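Local coordinates for zinc uptake regulation protein (Escherichia coli, PDB 4MTE) that represses zinc-uptake genes such as znuACB by binding their operator DNA with zinc as cofactor, at residues V76-S84 and H134-L142. Numbering follows the deposited sequence.
Sequences VHKVESTNS and HNVIEAHGL. With ZN (zinc ion), chain N; nucleotides of chain F.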
loop_
_atom_site.group_PDB
_atom_site.type_symbol
_atom_site.label_atom_id
_atom_site.label_comp_id
_atom_site.label_asym_id
_atom_site.label_seq_id
_atom_site.Cartn_x
_atom_site.Cartn_y
_atom_site.Cartn_z
ATOM N N VAL D 76 -9.410 -2.470 -28.934
ATOM C CA VAL D 76 -8.443 -2.087 -27.910
ATOM C C VAL D 76 -7.542 -3.268 -27.565
ATOM O O VAL D 76 -7.946 -4.424 -27.681
ATOM C CB VAL D 76 -9.169 -1.589 -26.632
ATOM C CG1 VAL D 76 -8.180 -1.286 -25.505
ATOM C CG2 VAL D 76 -10.014 -0.360 -26.948
ATOM N N HIS D 77 -6.310 -2.957 -27.171
ATOM C CA HIS D 77 -5.390 -3.944 -26.625
ATOM C C HIS D 77 -5.052 -3.570 -25.194
ATOM O O HIS D 77 -4.957 -2.385 -24.849
ATOM C CB HIS D 77 -4.098 -4.005 -27.436
ATOM C CG HIS D 77 -4.290 -4.470 -28.844
ATOM N ND1 HIS D 77 -4.742 -5.732 -29.156
ATOM C CD2 HIS D 77 -4.080 -3.840 -30.023
ATOM C CE1 HIS D 77 -4.810 -5.859 -30.471
ATOM N NE2 HIS D 77 -4.415 -4.727 -31.018
ATOM N N LYS D 78 -4.871 -4.593 -24.369
ATOM C CA LYS D 78 -4.372 -4.417 -23.020
ATOM C C LYS D 78 -2.856 -4.533 -23.048
ATOM O O LYS D 78 -2.308 -5.481 -23.614
ATOM C CB LYS D 78 -4.952 -5.489 -22.098
ATOM C CG LYS D 78 -4.517 -5.357 -20.650
ATOM C CD LYS D 78 -5.058 -6.497 -19.810
ATOM C CE LYS D 78 -4.722 -6.318 -18.340
ATOM N NZ LYS D 78 -5.414 -5.137 -17.760
ATOM N N VAL D 79 -2.181 -3.562 -22.440
ATOM C CA VAL D 79 -0.733 -3.610 -22.285
ATOM C C VAL D 79 -0.421 -4.265 -20.938
ATOM O O VAL D 79 -0.619 -3.660 -19.885
ATOM C CB VAL D 79 -0.113 -2.196 -22.344
ATOM C CG1 VAL D 79 1.405 -2.283 -22.447
ATOM C CG2 VAL D 79 -0.698 -1.402 -23.514
ATOM N N GLU D 80 0.073 -5.501 -20.987
ATOM C CA GLU D 80 0.190 -6.359 -19.806
ATOM C C GLU D 80 1.377 -6.035 -18.897
ATOM O O GLU D 80 1.318 -6.286 -17.693
ATOM C CB GLU D 80 0.298 -7.821 -20.241
ATOM C CG GLU D 80 -0.870 -8.324 -21.079
ATOM C CD GLU D 80 -2.117 -8.591 -20.259
ATOM O OE1 GLU D 80 -2.131 -8.262 -19.054
ATOM O OE2 GLU D 80 -3.087 -9.137 -20.825
ATOM N N SER D 81 2.458 -5.508 -19.465
ATOM C CA SER D 81 3.648 -5.199 -18.676
ATOM C C SER D 81 3.354 -4.013 -17.768
ATOM O O SER D 81 3.820 -3.952 -16.629
ATOM C CB SER D 81 4.840 -4.897 -19.577
ATOM O OG SER D 81 4.602 -3.753 -20.375
ATOM N N THR D 82 2.580 -3.070 -18.293
ATOM C CA THR D 82 1.950 -2.045 -17.480
ATOM C C THR D 82 0.615 -2.638 -17.052
ATOM O O THR D 82 0.466 -3.857 -16.992
ATOM C CB THR D 82 1.718 -0.746 -18.283
ATOM O OG1 THR D 82 0.797 -0.996 -19.351
ATOM C CG2 THR D 82 3.028 -0.227 -18.863
ATOM N N ASN D 83 -0.357 -1.791 -16.753
ATOM C CA ASN D 83 -1.727 -2.250 -16.575
ATOM C C ASN D 83 -2.623 -1.215 -17.227
ATOM O O ASN D 83 -3.523 -0.646 -16.604
ATOM C CB ASN D 83 -2.048 -2.469 -15.097
ATOM C CG ASN D 83 -1.302 -3.658 -14.511
ATOM O OD1 ASN D 83 -1.633 -4.812 -14.790
ATOM N ND2 ASN D 83 -0.287 -3.382 -13.700
ATOM N N SER D 84 -2.341 -0.991 -18.507
ATOM C CA SER D 84 -2.917 0.097 -19.277
ATOM C C SER D 84 -3.615 -0.456 -20.509
ATOM O O SER D 84 -3.536 -1.652 -20.793
ATOM C CB SER D 84 -1.812 1.065 -19.703
ATOM O OG SER D 84 -1.020 1.451 -18.594
ATOM N N HIS D 134 -2.269 -17.353 -28.095
ATOM C CA HIS D 134 -2.114 -15.907 -28.107
ATOM C C HIS D 134 -0.713 -15.500 -27.665
ATOM O O HIS D 134 -0.095 -16.163 -26.830
ATOM C CB HIS D 134 -3.158 -15.259 -27.197
ATOM C CG HIS D 134 -3.074 -13.770 -27.146
ATOM N ND1 HIS D 134 -2.887 -12.992 -28.277
ATOM C CD2 HIS D 134 -3.150 -12.900 -26.114
ATOM C CE1 HIS D 134 -2.851 -11.723 -27.936
ATOM N NE2 HIS D 134 -3.009 -11.635 -26.621
ATOM N N ASN D 135 -0.230 -14.401 -28.236
ATOM C CA ASN D 135 1.097 -13.878 -27.936
ATOM C C ASN D 135 1.036 -12.511 -27.279
ATOM O O ASN D 135 0.185 -11.684 -27.610
ATOM C CB ASN D 135 1.927 -13.773 -29.216
ATOM C CG ASN D 135 2.633 -15.066 -29.568
ATOM O OD1 ASN D 135 2.512 -16.068 -28.867
ATOM N ND2 ASN D 135 3.374 -15.049 -30.667
ATOM N N VAL D 136 1.954 -12.283 -26.347
ATOM C CA VAL D 136 2.137 -10.975 -25.740
ATOM C C VAL D 136 3.561 -10.523 -26.019
ATOM O O VAL D 136 4.512 -11.046 -25.440
ATOM C CB VAL D 136 1.891 -11.013 -24.219
ATOM C CG1 VAL D 136 2.094 -9.628 -23.608
ATOM C CG2 VAL D 136 0.493 -11.542 -23.921
ATOM N N ILE D 137 3.701 -9.561 -26.924
ATOM C CA ILE D 137 5.001 -8.986 -27.236
ATOM C C ILE D 137 4.977 -7.508 -26.895
ATOM O O ILE D 137 4.254 -6.726 -27.513
ATOM C CB ILE D 137 5.382 -9.165 -28.716
ATOM C CG1 ILE D 137 4.984 -10.558 -29.208
ATOM C CG2 ILE D 137 6.874 -8.922 -28.906
ATOM C CD1 ILE D 137 3.641 -10.592 -29.907
ATOM N N GLU D 138 5.760 -7.138 -25.890
ATOM C CA GLU D 138 5.822 -5.762 -25.426
ATOM C C GLU D 138 7.272 -5.374 -25.191
ATOM O O GLU D 138 7.986 -6.026 -24.429
ATOM C CB GLU D 138 4.997 -5.598 -24.149
ATOM C CG GLU D 138 3.520 -5.911 -24.343
ATOM C CD GLU D 138 2.717 -5.815 -23.062
ATOM O OE1 GLU D 138 3.278 -5.379 -22.036
ATOM O OE2 GLU D 138 1.521 -6.176 -23.081
ATOM N N ALA D 139 7.700 -4.312 -25.867
ATOM C CA ALA D 139 9.077 -3.848 -25.796
ATOM C C ALA D 139 9.136 -2.537 -25.026
ATOM O O ALA D 139 8.319 -1.642 -25.244
ATOM C CB ALA D 139 9.646 -3.674 -27.198
ATOM N N HIS D 140 10.102 -2.439 -24.117
ATOM C CA HIS D 140 10.311 -1.230 -23.332
ATOM C C HIS D 140 11.626 -0.571 -23.714
ATOM O O HIS D 140 12.601 -1.248 -24.037
ATOM C CB HIS D 140 10.301 -1.556 -21.840
ATOM C CG HIS D 140 8.955 -1.956 -21.326
ATOM N ND1 HIS D 140 8.091 -1.065 -20.728
ATOM C CD2 HIS D 140 8.319 -3.151 -21.337
ATOM C CE1 HIS D 140 6.983 -1.696 -20.385
ATOM N NE2 HIS D 140 7.096 -2.961 -20.743
ATOM N N GLY D 141 11.641 0.756 -23.675
ATOM C CA GLY D 141 12.832 1.515 -23.999
ATOM C C GLY D 141 12.514 2.981 -24.197
ATOM O O GLY D 141 11.740 3.560 -23.435
ATOM N N LEU D 142 13.110 3.576 -25.227
ATOM C CA LEU D 142 12.891 4.985 -25.541
ATOM C C LEU D 142 12.577 5.182 -27.022
ATOM O O LEU D 142 13.190 4.554 -27.886
ATOM C CB LEU D 142 14.122 5.808 -25.154
ATOM C CG LEU D 142 14.462 5.839 -23.662
ATOM C CD1 LEU D 142 15.834 6.459 -23.442
ATOM C CD2 LEU D 142 13.392 6.592 -22.877
HETATM ZN ZN ZN N . -3.985 -4.026 -32.860
ATOM P P DA F 21 -6.158 -3.545 -14.278
ATOM O OP1 DA F 21 -5.520 -4.591 -15.104
ATOM O OP2 DA F 21 -6.577 -2.262 -14.881
ATOM O "O5'" DA F 21 -7.436 -4.195 -13.584
ATOM C "C5'" DA F 21 -7.253 -5.410 -12.886
ATOM C "C4'" DA F 21 -8.542 -5.862 -12.224
ATOM O "O4'" DA F 21 -8.908 -4.926 -11.183
ATOM C "C3'" DA F 21 -9.763 -5.950 -13.136
ATOM O "O3'" DA F 21 -10.036 -7.326 -13.345
ATOM C "C2'" DA F 21 -10.878 -5.213 -12.384
ATOM C "C1'" DA F 21 -10.297 -5.069 -10.983
ATOM N N9 DA F 21 -10.770 -3.932 -10.202
ATOM C C8 DA F 21 -10.489 -2.605 -10.378
ATOM N N7 DA F 21 -11.064 -1.820 -9.493
ATOM C C5 DA F 21 -11.762 -2.697 -8.680
ATOM C C6 DA F 21 -12.582 -2.513 -7.549
ATOM N N6 DA F 21 -12.860 -1.326 -6.997
ATOM N N1 DA F 21 -13.115 -3.616 -6.995
ATOM C C2 DA F 21 -12.855 -4.814 -7.522
ATOM N N3 DA F 21 -12.104 -5.114 -8.574
ATOM C C4 DA F 21 -11.588 -4.001 -9.106
#
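Glu138 reaches from the dimerization strand 131-140 into the turn at Glu80 and Ser81, a worked example of a carboxylate gripping two successive backbone amides. Its chain is extended beyond CG (chi2 177°), which brings the carboxylate up to the turn. There OE2 accepts Glu80 N at 2.6 Å and OE1 accepts Ser81 N at 2.7 Å, each through the syn lone pair, so the two bonds hold the carboxylate's rotation.

The hydroxyl of Ser81 adds a third grip. With chi1 at 63°, OG sits between its own backbone N and carbonyl carbon, and it donates to Glu138 OE1 at 2.7 Å, nearly in line with the C-O bond. The same OG accepts His140 NE2 at 2.6 Å, lying at the ring edge only 11° out of plane, while His140 ND1 is bonded to Asp104. Asp104, His140, Ser81 and Glu138 thus form a relay of hydrogen bonds, which would probably favour an imidazole protonated on both nitrogens.

The Val79 CG1 methyl packs against the carboxylate, 3.6 Å from Glu138 OE1. An apolar contact lies beside it: the Glu80 side chain crosses Val136 at about a right angle, and Glu80 CG lies 4.1 Å from Val136 CG1.

Lys78 NZ donates to OP1 of DA21, a nucleotide of chain F in the bound DNA. The next residue back, His77, turns the other way to bind the zinc ion with Cys88, His96 and Glu111. Strand 131-140 in turn pairs antiparallel with its counterpart in the second subunit. The contact therefore joins the wing hairpin of the winged-helix domain to the dimerization sheet, the two-domain architecture of Fur-family repressors.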